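Local coordinates for protein family 88 glycosyl hydrolase (Bacteroides thetaiotaomicron, PDB 5NOA) that probably acts on complex plant arabinogalactans such as gum arabic in a gut bacterium, as a polysaccharide lyase or a related unsaturated-sugar hydrolase, at residues I36-N41 / T72-Y77; G64-Y69 / A125-L130; P151-W156 / L189-S194. All coordinates share one frame; numbering follows the deposited sequence.

Contact 1: I36-N41 / T72-Y77; sequences IIHKVN and TNKPEY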
ATOM      1  N   ILE A  36     -15.652   0.454  13.798  1.00  9.31           N
ATOM      2  CA  ILE A  36     -14.212   0.293  13.995  1.00  8.58           C
ATOM      3  C   ILE A  36     -13.425   1.319  13.168  1.00  8.89           C
ATOM      4  O   ILE A  36     -12.492   1.945  13.676  1.00  9.00           O
ATOM      5  CB  ILE A  36     -13.788  -1.150  13.654  1.00  9.44           C
ATOM      6  CG1 ILE A  36     -14.250  -2.102  14.742  1.00 10.92           C
ATOM      7  CG2 ILE A  36     -12.292  -1.245  13.429  1.00  9.91           C
ATOM      8  CD1 ILE A  36     -14.163  -3.588  14.404  1.00 12.30           C
ATOM      9  N   ILE A  37     -13.808   1.505  11.914  1.00  8.33           N
ATOM     10  CA  ILE A  37     -13.144   2.494  11.072  1.00  7.81           C
ATOM     11  C   ILE A  37     -13.161   3.887  11.712  1.00  8.04           C
ATOM     12  O   ILE A  37     -12.133   4.543  11.788  1.00  8.32           O
ATOM     13  CB  ILE A  37     -13.787   2.537   9.667  1.00  8.46           C
ATOM     14  CG1 ILE A  37     -13.413   1.270   8.899  1.00  8.68           C
ATOM     15  CG2 ILE A  37     -13.373   3.758   8.857  1.00  8.78           C
ATOM     16  CD1 ILE A  37     -14.289   0.969   7.696  1.00  9.54           C
ATOM     17  N   HIS A  38     -14.324   4.309  12.217  1.00  8.77           N
ATOM     18  CA  HIS A  38     -14.397   5.611  12.846  1.00  9.15           C
ATOM     19  C   HIS A  38     -13.586   5.678  14.150  1.00  9.32           C
ATOM     20  O   HIS A  38     -12.948   6.687  14.453  1.00 11.03           O
ATOM     21  CB  HIS A  38     -15.849   6.012  13.072  1.00  9.67           C
ATOM     22  CG  HIS A  38     -16.568   6.269  11.801  1.00 10.16           C
ATOM     23  ND1 HIS A  38     -16.040   7.087  10.819  1.00 12.62           N
ATOM     24  CD2 HIS A  38     -17.772   5.857  11.351  1.00 12.93           C
ATOM     25  CE1 HIS A  38     -16.896   7.137   9.806  1.00 13.33           C
ATOM     26  NE2 HIS A  38     -17.961   6.417  10.114  1.00 13.98           N
ATOM     27  N   LYS A  39     -13.574   4.588  14.914  1.00  9.23           N
ATOM     28  CA  LYS A  39     -12.795   4.555  16.152  1.00  9.79           C
ATOM     29  C   LYS A  39     -11.288   4.695  15.850  1.00  9.04           C
ATOM     30  O   LYS A  39     -10.580   5.448  16.486  1.00  9.99           O
ATOM     31  CB  LYS A  39     -13.083   3.265  16.905  1.00 12.19           C
ATOM     32  CG  LYS A  39     -12.458   3.166  18.282  1.00 16.34           C
ATOM     33  CD  LYS A  39     -12.829   1.848  18.963  1.00 24.32           C
ATOM     34  CE  LYS A  39     -12.435   0.596  18.151  1.00 29.50           C
ATOM     35  NZ  LYS A  39     -11.949  -0.587  18.935  1.00 32.63           N
ATOM     36  N   VAL A  40     -10.827   3.959  14.860  1.00  8.35           N
ATOM     37  CA  VAL A  40      -9.433   3.939  14.464  1.00  7.96           C
ATOM     38  C   VAL A  40      -9.005   5.277  13.866  1.00  7.89           C
ATOM     39  O   VAL A  40      -7.957   5.829  14.211  1.00  7.78           O
ATOM     40  CB  VAL A  40      -9.194   2.773  13.477  1.00  8.16           C
ATOM     41  CG1 VAL A  40      -7.856   2.851  12.790  1.00  8.68           C
ATOM     42  CG2 VAL A  40      -9.328   1.451  14.232  1.00  8.96           C
ATOM     43  N   ASN A  41      -9.770   5.751  12.897  1.00  7.33           N
ATOM     44  CA  ASN A  41      -9.394   6.971  12.215  1.00  8.41           C
ATOM     45  C   ASN A  41      -9.528   8.167  13.134  1.00  9.37           C
ATOM     46  O   ASN A  41      -8.705   9.083  13.124  1.00  9.81           O
ATOM     47  CB  ASN A  41     -10.158   7.126  10.916  1.00  8.30           C
ATOM     48  CG  ASN A  41      -9.390   7.871   9.852  1.00  8.20           C
ATOM     49  OD1 ASN A  41      -8.170   7.917   9.925  1.00  9.35           O
ATOM     50  ND2 ASN A  41     -10.064   8.425   8.861  1.00  9.55           N
ATOM     51  N   THR A  72     -17.286   6.346   3.809  1.00 10.82           N
ATOM     52  CA  THR A  72     -18.181   6.870   4.843  1.00 12.36           C
ATOM     53  C   THR A  72     -18.663   8.286   4.612  1.00 12.62           C
ATOM     54  O   THR A  72     -19.613   8.717   5.265  1.00 15.15           O
ATOM     55  CB  THR A  72     -17.516   6.866   6.236  1.00 13.15           C
ATOM     56  OG1 THR A  72     -16.466   7.843   6.299  1.00 12.59           O
ATOM     57  CG2 THR A  72     -16.981   5.516   6.594  1.00 14.03           C
ATOM     58  N   ASN A  73     -17.999   9.045   3.754  1.00 12.05           N
ATOM     59  CA  ASN A  73     -18.346  10.457   3.523  1.00 13.42           C
ATOM     60  C   ASN A  73     -18.245  11.361   4.739  1.00 13.90           C
ATOM     61  O   ASN A  73     -18.788  12.451   4.738  1.00 17.53           O
ATOM     62  CB  ASN A  73     -19.708  10.566   2.817  1.00 17.55           C
ATOM     63  CG  ASN A  73     -19.656   9.974   1.426  1.00 22.68           C
ATOM     64  OD1 ASN A  73     -20.244   8.929   1.153  1.00 36.98           O
ATOM     65  ND2 ASN A  73     -18.922  10.631   0.545  1.00 34.23           N
ATOM     66  N   LYS A  74     -17.458  10.976   5.740  1.00 13.64           N
ATOM     67  CA  LYS A  74     -17.364  11.802   6.940  1.00 13.76           C
ATOM     68  C   LYS A  74     -16.539  13.074   6.618  1.00 13.16           C
ATOM     69  O   LYS A  74     -15.365  12.992   6.255  1.00 13.09           O
ATOM     70  CB  LYS A  74     -16.727  11.027   8.089  1.00 16.28           C
ATOM     71  CG  LYS A  74     -16.703  11.805   9.382  1.00 18.23           C
ATOM     72  CD  LYS A  74     -16.438  10.934  10.594  1.00 21.92           C
ATOM     73  CE  LYS A  74     -16.700  11.723  11.851  1.00 27.03           C
ATOM     74  NZ  LYS A  74     -16.636  10.813  13.010  1.00 31.96           N
ATOM     75  N   PRO A  75     -17.142  14.271   6.761  1.00 13.97           N
ATOM     76  CA  PRO A  75     -16.473  15.474   6.263  1.00 14.86           C
ATOM     77  C   PRO A  75     -15.128  15.748   6.897  1.00 12.74           C
ATOM     78  O   PRO A  75     -14.241  16.254   6.229  1.00 14.68           O
ATOM     79  CB  PRO A  75     -17.466  16.616   6.589  1.00 17.08           C
ATOM     80  CG  PRO A  75     -18.745  15.979   6.781  1.00 20.19           C
ATOM     81  CD  PRO A  75     -18.538  14.554   7.156  1.00 16.17           C
ATOM     82  N   GLU A  76     -14.986  15.438   8.173  1.00 13.10           N
ATOM     83  CA  GLU A  76     -13.745  15.634   8.875  1.00 13.69           C
ATOM     84  C   GLU A  76     -12.587  14.895   8.206  1.00 11.29           C
ATOM     85  O   GLU A  76     -11.435  15.366   8.273  1.00 10.99           O
ATOM     86  CB  GLU A  76     -13.880  15.176  10.331  1.00 17.37           C
ATOM     87  CG  GLU A  76     -14.781  16.065  11.168  1.00 22.38           C
ATOM     88  CD  GLU A  76     -16.261  15.691  11.189  1.00 26.22           C
ATOM     89  OE1 GLU A  76     -16.789  14.970  10.291  1.00 23.23           O
ATOM     90  OE2 GLU A  76     -16.919  16.187  12.147  1.00 38.00           O
ATOM     91  N   TYR A  77     -12.834  13.745   7.596  1.00 10.42           N
ATOM     92  CA  TYR A  77     -11.755  13.019   6.952  1.00  9.97           C
ATOM     93  C   TYR A  77     -11.231  13.736   5.743  1.00  9.31           C
ATOM     94  O   TYR A  77     -10.035  13.858   5.547  1.00  9.78           O
ATOM     95  CB  TYR A  77     -12.175  11.574   6.621  1.00  9.55           C
ATOM     96  CG  TYR A  77     -12.579  10.733   7.832  1.00  9.79           C
ATOM     97  CD1 TYR A  77     -12.267  11.094   9.121  1.00  9.49           C
ATOM     98  CD2 TYR A  77     -13.241   9.541   7.650  1.00  9.65           C
ATOM     99  CE1 TYR A  77     -12.640  10.321  10.208  1.00 10.81           C
ATOM    100  CE2 TYR A  77     -13.624   8.740   8.718  1.00 10.58           C
ATOM    101  CZ  TYR A  77     -13.329   9.133  10.004  1.00 10.59           C
ATOM    102  OH  TYR A  77     -13.729   8.364  11.067  1.00 12.36           O
TER
HETATM  103  O   HOH W   1     -13.909   9.425  13.473  1.00 21.63           O

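Contact 2: G64-Y69 / A125-L130; sequences GNMEAY and ADLYNL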
ATOM      1  N   GLY A  64      -5.133   5.676   3.210  1.00  6.55           N
ATOM      2  CA  GLY A  64      -6.149   5.047   4.010  1.00  6.99           C
ATOM      3  C   GLY A  64      -7.256   5.987   4.448  1.00  7.23           C
ATOM      4  O   GLY A  64      -8.441   5.613   4.493  1.00  7.95           O
ATOM      5  N   ASN A  65      -6.892   7.206   4.839  1.00  7.02           N
ATOM      6  CA  ASN A  65      -7.896   8.206   5.195  1.00  7.20           C
ATOM      7  C   ASN A  65      -8.834   8.496   4.012  1.00  7.41           C
ATOM      8  O   ASN A  65     -10.047   8.592   4.193  1.00  7.91           O
ATOM      9  CB  ASN A  65      -7.219   9.481   5.668  1.00  7.91           C
ATOM     10  CG  ASN A  65      -8.225  10.517   6.131  1.00  7.68           C
ATOM     11  OD1 ASN A  65      -9.069  10.223   6.976  1.00  8.68           O
ATOM     12  ND2 ASN A  65      -8.154  11.724   5.569  1.00  9.22           N
ATOM     13  N   MET A  66      -8.248   8.632   2.823  1.00  7.56           N
ATOM     14  CA  MET A  66      -9.053   8.847   1.652  1.00  8.29           C
ATOM     15  C   MET A  66      -9.989   7.689   1.403  1.00  7.66           C
ATOM     16  O   MET A  66     -11.176   7.911   1.079  1.00  8.44           O
ATOM     17  CB  MET A  66      -8.218   9.170   0.427  1.00  9.71           C
ATOM     18  CG  MET A  66      -7.556  10.544   0.490  1.00 12.57           C
ATOM     19  SD  MET A  66      -8.625  11.970   0.854  1.00 13.80           S
ATOM     20  CE  MET A  66      -9.752  11.961  -0.527  1.00 16.25           C
ATOM     21  N   GLU A  67      -9.516   6.453   1.582  1.00  7.63           N
ATOM     22  CA  GLU A  67     -10.399   5.304   1.469  1.00  8.27           C
ATOM     23  C   GLU A  67     -11.579   5.405   2.439  1.00  7.54           C
ATOM     24  O   GLU A  67     -12.727   5.119   2.065  1.00  8.88           O
ATOM     25  CB  GLU A  67      -9.612   4.019   1.709  1.00  9.28           C
ATOM     26  CG  GLU A  67     -10.301   2.762   1.248  1.00 10.31           C
ATOM     27  CD  GLU A  67     -10.211   2.519  -0.238  1.00 13.25           C
ATOM     28  OE1 GLU A  67     -10.955   1.653  -0.704  1.00 19.24           O
ATOM     29  OE2 GLU A  67      -9.382   3.148  -0.930  1.00 16.85           O
ATOM     30  N   ALA A  68     -11.273   5.743   3.691  1.00  8.01           N
ATOM     31  CA  ALA A  68     -12.332   5.885   4.694  1.00  8.39           C
ATOM     32  C   ALA A  68     -13.334   6.994   4.318  1.00  8.06           C
ATOM     33  O   ALA A  68     -14.521   6.836   4.546  1.00  9.60           O
ATOM     34  CB  ALA A  68     -11.711   6.149   6.061  1.00  9.32           C
ATOM     35  N   TYR A  69     -12.849   8.084   3.725  1.00  8.18           N
ATOM     36  CA  TYR A  69     -13.732   9.142   3.258  1.00  9.15           C
ATOM     37  C   TYR A  69     -14.607   8.645   2.127  1.00 10.07           C
ATOM     38  O   TYR A  69     -15.809   8.898   2.100  1.00 11.48           O
ATOM     39  CB  TYR A  69     -12.938  10.387   2.826  1.00  9.47           C
ATOM     40  CG  TYR A  69     -13.864  11.455   2.338  1.00 10.16           C
ATOM     41  CD1 TYR A  69     -14.746  12.059   3.218  1.00 10.69           C
ATOM     42  CD2 TYR A  69     -13.957  11.772   0.991  1.00 11.33           C
ATOM     43  CE1 TYR A  69     -15.636  13.003   2.780  1.00 13.29           C
ATOM     44  CE2 TYR A  69     -14.873  12.735   0.539  1.00 13.08           C
ATOM     45  CZ  TYR A  69     -15.707  13.328   1.447  1.00 12.59           C
ATOM     46  OH  TYR A  69     -16.605  14.265   1.006  1.00 17.56           O
ATOM     47  N   ALA A 125      -4.247  13.767  -6.268  1.00  7.99           N
ATOM     48  CA  ALA A 125      -5.132  13.405  -7.376  1.00  8.37           C
ATOM     49  C   ALA A 125      -6.536  13.115  -6.883  1.00  9.03           C
ATOM     50  O   ALA A 125      -7.523  13.514  -7.521  1.00  9.81           O
ATOM     51  CB  ALA A 125      -4.569  12.227  -8.127  1.00  9.30           C
ATOM     52  N   ASP A 126      -6.664  12.392  -5.764  1.00  9.12           N
ATOM     53  CA  ASP A 126      -8.006  12.094  -5.213  1.00  9.48           C
ATOM     54  C   ASP A 126      -8.736  13.386  -4.859  1.00  9.46           C
ATOM     55  O   ASP A 126      -9.919  13.544  -5.104  1.00 10.39           O
ATOM     56  CB  ASP A 126      -7.893  11.209  -3.949  1.00 10.22           C
ATOM     57  CG  ASP A 126      -7.554   9.775  -4.231  1.00 13.00           C
ATOM     58  OD1 ASP A 126      -7.664   9.326  -5.382  1.00 14.20           O
ATOM     59  OD2 ASP A 126      -7.165   9.085  -3.243  1.00 15.53           O
ATOM     60  N   LEU A 127      -8.014  14.289  -4.223  1.00  8.68           N
ATOM     61  CA  LEU A 127      -8.595  15.580  -3.835  1.00  9.49           C
ATOM     62  C   LEU A 127      -8.982  16.391  -5.078  1.00 10.06           C
ATOM     63  O   LEU A 127     -10.035  17.025  -5.097  1.00 11.44           O
ATOM     64  CB  LEU A 127      -7.636  16.365  -2.945  1.00  9.30           C
ATOM     65  CG  LEU A 127      -7.398  15.714  -1.576  1.00 10.20           C
ATOM     66  CD1 LEU A 127      -6.262  16.383  -0.822  1.00 11.13           C
ATOM     67  CD2 LEU A 127      -8.675  15.744  -0.749  1.00 10.89           C
ATOM     68  N   TYR A 128      -8.129  16.370  -6.107  1.00  9.49           N
ATOM     69  CA  TYR A 128      -8.466  16.994  -7.385  1.00 10.27           C
ATOM     70  C   TYR A 128      -9.744  16.426  -7.972  1.00 10.47           C
ATOM     71  O   TYR A 128     -10.617  17.160  -8.420  1.00 11.87           O
ATOM     72  CB  TYR A 128      -7.286  16.797  -8.376  1.00 11.59           C
ATOM     73  CG  TYR A 128      -7.583  17.274  -9.771  1.00 11.98           C
ATOM     74  CD1 TYR A 128      -8.236  16.454 -10.673  1.00 12.43           C
ATOM     75  CD2 TYR A 128      -7.223  18.528 -10.178  1.00 11.98           C
ATOM     76  CE1 TYR A 128      -8.558  16.890 -11.933  1.00 14.25           C
ATOM     77  CE2 TYR A 128      -7.515  18.975 -11.458  1.00 14.18           C
ATOM     78  CZ  TYR A 128      -8.177  18.149 -12.342  1.00 13.92           C
ATOM     79  OH  TYR A 128      -8.478  18.593 -13.580  1.00 18.05           O
ATOM     80  N   ASN A 129      -9.893  15.105  -7.962  1.00 10.63           N
ATOM     81  CA  ASN A 129     -11.071  14.504  -8.572  1.00 12.24           C
ATOM     82  C   ASN A 129     -12.341  14.978  -7.899  1.00 13.58           C
ATOM     83  O   ASN A 129     -13.341  15.199  -8.560  1.00 15.98           O
ATOM     84  CB  ASN A 129     -10.969  12.995  -8.575  1.00 12.45           C
ATOM     85  CG  ASN A 129     -10.063  12.484  -9.660  1.00 12.88           C
ATOM     86  OD1 ASN A 129      -9.918  13.117 -10.708  1.00 16.04           O
ATOM     87  ND2 ASN A 129      -9.387  11.388  -9.386  1.00 13.30           N
ATOM     88  N   LEU A 130     -12.297  15.185  -6.593  1.00 11.91           N
ATOM     89  CA  LEU A 130     -13.453  15.708  -5.844  1.00 13.59           C
ATOM     90  C   LEU A 130     -13.725  17.179  -6.136  1.00 14.64           C
ATOM     91  O   LEU A 130     -14.862  17.597  -6.135  1.00 18.52           O
ATOM     92  CB  LEU A 130     -13.224  15.507  -4.346  1.00 13.29           C
ATOM     93  CG  LEU A 130     -13.211  14.043  -3.868  1.00 14.97           C
ATOM     94  CD1 LEU A 130     -12.726  13.960  -2.424  1.00 17.44           C
ATOM     95  CD2 LEU A 130     -14.590  13.413  -3.962  1.00 19.07           C
TER

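Contact 3: P151-W156 / L189-S194; sequences PNNDYW and LAYADS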
ATOM      1  N   PRO A 151      15.276   8.452 -20.066  1.00 10.72           N
ATOM      2  CA  PRO A 151      15.379   7.084 -20.592  1.00 11.12           C
ATOM      3  C   PRO A 151      15.348   6.008 -19.537  1.00 10.58           C
ATOM      4  O   PRO A 151      15.172   4.844 -19.879  1.00 14.15           O
ATOM      5  CB  PRO A 151      16.736   7.063 -21.323  1.00 13.96           C
ATOM      6  CG  PRO A 151      17.445   8.284 -20.936  1.00 15.90           C
ATOM      7  CD  PRO A 151      16.509   9.232 -20.266  1.00 11.46           C
ATOM      8  N   ASN A 152      15.580   6.356 -18.274  1.00 10.57           N
ATOM      9  CA  ASN A 152      15.854   5.350 -17.267  1.00 10.68           C
ATOM     10  C   ASN A 152      14.613   4.470 -17.061  1.00 10.39           C
ATOM     11  O   ASN A 152      13.487   4.961 -17.051  1.00 11.39           O
ATOM     12  CB  ASN A 152      16.194   6.014 -15.922  1.00 11.05           C
ATOM     13  CG  ASN A 152      17.200   7.125 -16.008  1.00 14.74           C
ATOM     14  OD1 ASN A 152      17.079   8.045 -16.815  1.00 15.13           O
ATOM     15  ND2 ASN A 152      18.123   7.113 -15.075  1.00 21.86           N
ATOM     16  N   ASN A 153      14.827   3.186 -16.817  1.00  9.03           N
ATOM     17  CA  ASN A 153      13.719   2.261 -16.529  1.00  9.15           C
ATOM     18  C   ASN A 153      13.694   1.762 -15.082  1.00  8.39           C
ATOM     19  O   ASN A 153      12.870   0.929 -14.763  1.00  8.90           O
ATOM     20  CB  ASN A 153      13.728   1.052 -17.491  1.00 10.76           C
ATOM     21  CG  ASN A 153      14.813   0.055 -17.175  1.00 10.79           C
ATOM     22  OD1 ASN A 153      15.835   0.401 -16.605  1.00 13.09           O
ATOM     23  ND2 ASN A 153      14.608  -1.198 -17.558  1.00 13.14           N
ATOM     24  N   ASP A 154      14.603   2.269 -14.247  1.00  8.71           N
ATOM     25  CA  ASP A 154      14.930   1.613 -12.975  1.00  8.67           C
ATOM     26  C   ASP A 154      14.483   2.441 -11.748  1.00  7.62           C
ATOM     27  O   ASP A 154      15.071   2.327 -10.665  1.00  8.25           O
ATOM     28  CB  ASP A 154      16.426   1.301 -12.897  1.00 10.31           C
ATOM     29  CG  ASP A 154      17.301   2.521 -12.981  1.00 12.06           C
ATOM     30  OD1 ASP A 154      16.832   3.614 -13.311  1.00 13.02           O
ATOM     31  OD2 ASP A 154      18.512   2.331 -12.779  1.00 17.49           O
ATOM     32  N   TYR A 155      13.442   3.230 -11.929  1.00  7.18           N
ATOM     33  CA  TYR A 155      12.911   4.048 -10.848  1.00  7.36           C
ATOM     34  C   TYR A 155      12.332   3.234  -9.695  1.00  6.91           C
ATOM     35  O   TYR A 155      12.310   3.737  -8.582  1.00  7.23           O
ATOM     36  CB  TYR A 155      11.858   5.044 -11.371  1.00  7.87           C
ATOM     37  CG  TYR A 155      12.491   6.142 -12.200  1.00  7.52           C
ATOM     38  CD1 TYR A 155      13.190   7.152 -11.568  1.00  7.91           C
ATOM     39  CD2 TYR A 155      12.459   6.132 -13.597  1.00  8.22           C
ATOM     40  CE1 TYR A 155      13.845   8.124 -12.297  1.00  8.86           C
ATOM     41  CE2 TYR A 155      13.085   7.148 -14.319  1.00  8.20           C
ATOM     42  CZ  TYR A 155      13.777   8.128 -13.661  1.00  8.43           C
ATOM     43  OH  TYR A 155      14.443   9.133 -14.324  1.00 10.00           O
ATOM     44  N   TRP A 156      11.789   2.049  -9.977  1.00  6.95           N
ATOM     45  CA  TRP A 156      11.099   1.231  -8.959  1.00  6.80           C
ATOM     46  C   TRP A 156      12.000   0.054  -8.600  1.00  6.70           C
ATOM     47  O   TRP A 156      11.849  -1.081  -9.085  1.00  8.93           O
ATOM     48  CB  TRP A 156       9.720   0.789  -9.417  1.00  7.36           C
ATOM     49  CG  TRP A 156       8.800   1.931  -9.725  1.00  6.93           C
ATOM     50  CD1 TRP A 156       8.991   3.256  -9.411  1.00  7.69           C
ATOM     51  CD2 TRP A 156       7.568   1.876 -10.473  1.00  7.39           C
ATOM     52  NE1 TRP A 156       7.966   4.009  -9.932  1.00  7.44           N
ATOM     53  CE2 TRP A 156       7.074   3.188 -10.568  1.00  6.86           C
ATOM     54  CE3 TRP A 156       6.820   0.835 -11.077  1.00  7.42           C
ATOM     55  CZ2 TRP A 156       5.889   3.485 -11.251  1.00  7.44           C
ATOM     56  CZ3 TRP A 156       5.696   1.129 -11.726  1.00  8.31           C
ATOM     57  CH2 TRP A 156       5.223   2.431 -11.814  1.00  8.66           C
ATOM     58  N   LEU A 189       7.202  -1.224 -13.972  1.00  7.03           N
ATOM     59  CA  LEU A 189       6.867  -2.449 -13.255  1.00  7.87           C
ATOM     60  C   LEU A 189       7.625  -3.628 -13.839  1.00  7.18           C
ATOM     61  O   LEU A 189       8.092  -4.491 -13.101  1.00  8.34           O
ATOM     62  CB  LEU A 189       5.384  -2.701 -13.320  1.00  8.04           C
ATOM     63  CG  LEU A 189       4.908  -4.026 -12.714  1.00  9.32           C
ATOM     64  CD1 LEU A 189       5.272  -4.135 -11.265  1.00  9.83           C
ATOM     65  CD2 LEU A 189       3.420  -4.179 -12.875  1.00 10.25           C
ATOM     66  N   ALA A 190       7.793  -3.663 -15.162  1.00  8.11           N
ATOM     67  CA  ALA A 190       8.528  -4.757 -15.765  1.00  8.91           C
ATOM     68  C   ALA A 190       9.946  -4.800 -15.206  1.00  8.22           C
ATOM     69  O   ALA A 190      10.494  -5.899 -14.939  1.00  9.81           O
ATOM     70  CB  ALA A 190       8.517  -4.636 -17.292  1.00  9.48           C
ATOM     71  N   TYR A 191      10.571  -3.638 -15.009  1.00  7.89           N
ATOM     72  CA  TYR A 191      11.888  -3.599 -14.385  1.00  7.87           C
ATOM     73  C   TYR A 191      11.879  -4.172 -12.991  1.00  8.11           C
ATOM     74  O   TYR A 191      12.634  -5.061 -12.659  1.00  8.32           O
ATOM     75  CB  TYR A 191      12.401  -2.164 -14.297  1.00  7.97           C
ATOM     76  CG  TYR A 191      13.671  -2.087 -13.524  1.00  8.26           C
ATOM     77  CD1 TYR A 191      14.855  -2.437 -14.131  1.00  9.78           C
ATOM     78  CD2 TYR A 191      13.692  -1.739 -12.175  1.00  9.32           C
ATOM     79  CE1 TYR A 191      16.049  -2.438 -13.442  1.00 10.70           C
ATOM     80  CE2 TYR A 191      14.869  -1.723 -11.473  1.00  9.78           C
ATOM     81  CZ  TYR A 191      16.039  -2.085 -12.115  1.00 10.68           C
ATOM     82  OH  TYR A 191      17.206  -2.085 -11.414  1.00 13.72           O
ATOM     83  N   ALA A 192      10.949  -3.692 -12.159  1.00  7.31           N
ATOM     84  CA  ALA A 192      10.869  -4.159 -10.783  1.00  7.38           C
ATOM     85  C   ALA A 192      10.657  -5.681 -10.729  1.00  7.95           C
ATOM     86  O   ALA A 192      11.267  -6.379  -9.914  1.00  9.06           O
ATOM     87  CB  ALA A 192       9.740  -3.439 -10.050  1.00  7.97           C
ATOM     88  N   ASP A 193       9.759  -6.159 -11.567  1.00  8.12           N
ATOM     89  CA  ASP A 193       9.427  -7.583 -11.593  1.00  9.09           C
ATOM     90  C   ASP A 193      10.651  -8.390 -11.991  1.00  9.23           C
ATOM     91  O   ASP A 193      10.915  -9.431 -11.411  1.00 11.07           O
ATOM     92  CB  ASP A 193       8.257  -7.769 -12.577  1.00 10.82           C
ATOM     93  CG  ASP A 193       7.497  -9.079 -12.397  1.00 12.70           C
ATOM     94  OD1 ASP A 193       6.681  -9.173 -11.466  1.00 13.08           O
ATOM     95  OD2 ASP A 193       7.730  -9.991 -13.173  1.00 17.05           O
ATOM     96  N   SER A 194      11.417  -7.886 -12.972  1.00  9.43           N
ATOM     97  CA  SER A 194      12.575  -8.596 -13.464  1.00 10.69           C
ATOM     98  C   SER A 194      13.617  -8.793 -12.376  1.00 11.79           C
ATOM     99  O   SER A 194      14.311  -9.806 -12.396  1.00 14.20           O
ATOM    100  CB  SER A 194      13.174  -7.925 -14.690  1.00 11.12           C
ATOM    101  OG  SER A 194      13.917  -6.755 -14.347  1.00 11.99           O
TER

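Contact 1: I36-N41 / T72-Y77
Ile37 touches 72-77 lightly, its carbonyl O 4.2 Å from Tyr77 OH. Its branched side chain belongs to the hydrophobic interior, packing on Ala68 and Leu71 of helix 56-72 and on Ala368 and Cys369 of helix 358-377. His38, the next residue, carries the main polar link. Its CG lies anti to the carbonyl carbon (chi1 -68°), and from there the ring directs ND1 to the Tyr77 hydroxyl. ND1 and OH are 2.7 Å apart in an almost straight hydrogen bond (175°), in which either could be the donor. The hydroxyl meets the imidazole at its edge, near its plane, as expected for an in-ring nitrogen. A water bonded to the same hydroxyl, 2.6 Å from Tyr77 OH, also donates to His38 O and accepts from Lys74 NZ. Elsewhere on the imidazole, CE1 rests 3.6 Å from Thr72 CG2, while Thr72 OG1 is bonded back to Ala68 O, at the end of its own helix. The contact thus spans the turn between helices 56-72 and 75-87 and joins it to the first long helix of an (alpha/alpha)6 toroid, the fold of the six-hairpin glycosidases. One helical turn beyond Ile37, Asn41 extends its amide over the phenol ring of Tyr77. ND2 stands 3.2 Å above the centre of that ring, with the amide and ring planes 60° apart. Bonds from Asn41 OD1 to Tyr61 OH and from ND2 to Asn65 OD1 fix the amide's rotation and satisfy this buried polar group. Over the opposite face of the tyrosine runs the extended aliphatic chain of Lys74, whose CD lies 3.6 Å above the ring plane, toward its rim, while the chain carries the ammonium on to the water.

Contact 2: G64-Y69 / A125-L130
Met66 reaches across to helix 120-130 by folding at two successive bonds, chi2 -52° and chi3 -62°, which swing its methyl CE in among Asp126, Leu127 and Leu130. CE lies 3.9 Å from Leu127 CD2 and 4.1 Å from Leu130 CD1, and it also meets Asp126 CB. An unbranched, flexible thioether suits this place, because it can bend to bring its methyl across to the neighbouring helix, although the segment axes come no closer than 11.5 Å. One turn later Tyr69 brings CE2 to 3.9 Å from Leu130 CD1, the same methyl that meets Met66. Leu78 of helix 75-87 packs on Tyr69, Leu127 and Leu130 and so joins the apolar cluster. Near the start of 125-130, Asp126 is the polar exception: its OD2 lies 3.8 Å from Met66 CB, while OD1 forms a salt bridge with Lys171 of helix 160-176, which probably eases the cost of burying the carboxylate. No hydrogen bond crosses the interface. The two segments run in similar directions, 29° apart, with helix 75-87 between them in sequence; co-directed next-but-one helices are what the alternating up-and-down course of an (alpha/alpha)6 toroid produces.

Contact 3: P151-W156 / L189-S194
A loop lies against a helix here: Asn153, Asp154 and Trp156 wrap the Tyr191 side of helix 180-196 by van der Waals and CH-pi contacts, without a hydrogen bond between the segments. Within the (alpha/alpha)6 toroid, this loop connects helices 135-149 and 160-176. Tyr191 is its principal partner, a broad flat ring suited to receiving irregular backbone; with CG anti to the backbone N (chi1 173°), it extends out to Asp154. Asp154 CA sits over one face, 3.7 Å from the centroid of the Tyr191 ring and 14° off its normal, and Asp154 CB follows at 3.5 Å from Tyr191 CZ. The aspartate can lie over an aromatic surface because it presents carbon there; its OD1 is hydrogen-bonded to Tyr103. Asn153 O reaches to 3.2 Å from Tyr191 CB, and the Asn153 side chain runs across that of Tyr191 at about a right angle, with amide and ring planes 62° apart. Trp156 leads inward, where Leu162, Val165 and Met166 of helix 160-176 touch the large indole. Across the contact, its CE3 lies 3.6 Å from Leu189 N, and its CZ3 packs on Leu189 CB. Small Ala192 lets the loop's backbone come close to the helix: Trp156 O, buried without a polar partner in the model, lies at the edge of the Tyr191 ring and 3.3 Å from Ala192 CB.

Contacts 1 and 2 are neighbours, their centres 13 Å apart, and their segments alternate along the chain. Helices 29-47, 56-72 and 75-87 follow one another, and Asn65 on the middle one stands between the two sites, its ND2 in a probable hydrogen bond with Tyr77 O (2.8 Å). Contact 3 comes later in sequence. Its centre is about 36 Å from that of contact 1, on the opposite side of the chain's centre, and about 27 Å from that of contact 2. Helix 160-176 packs against parts of both contact 2 and contact 3. The contacts therefore join next-but-one helices (contacts 1 and 2) and a loop to a helix (contact 3) at distant parts of one helical toroid.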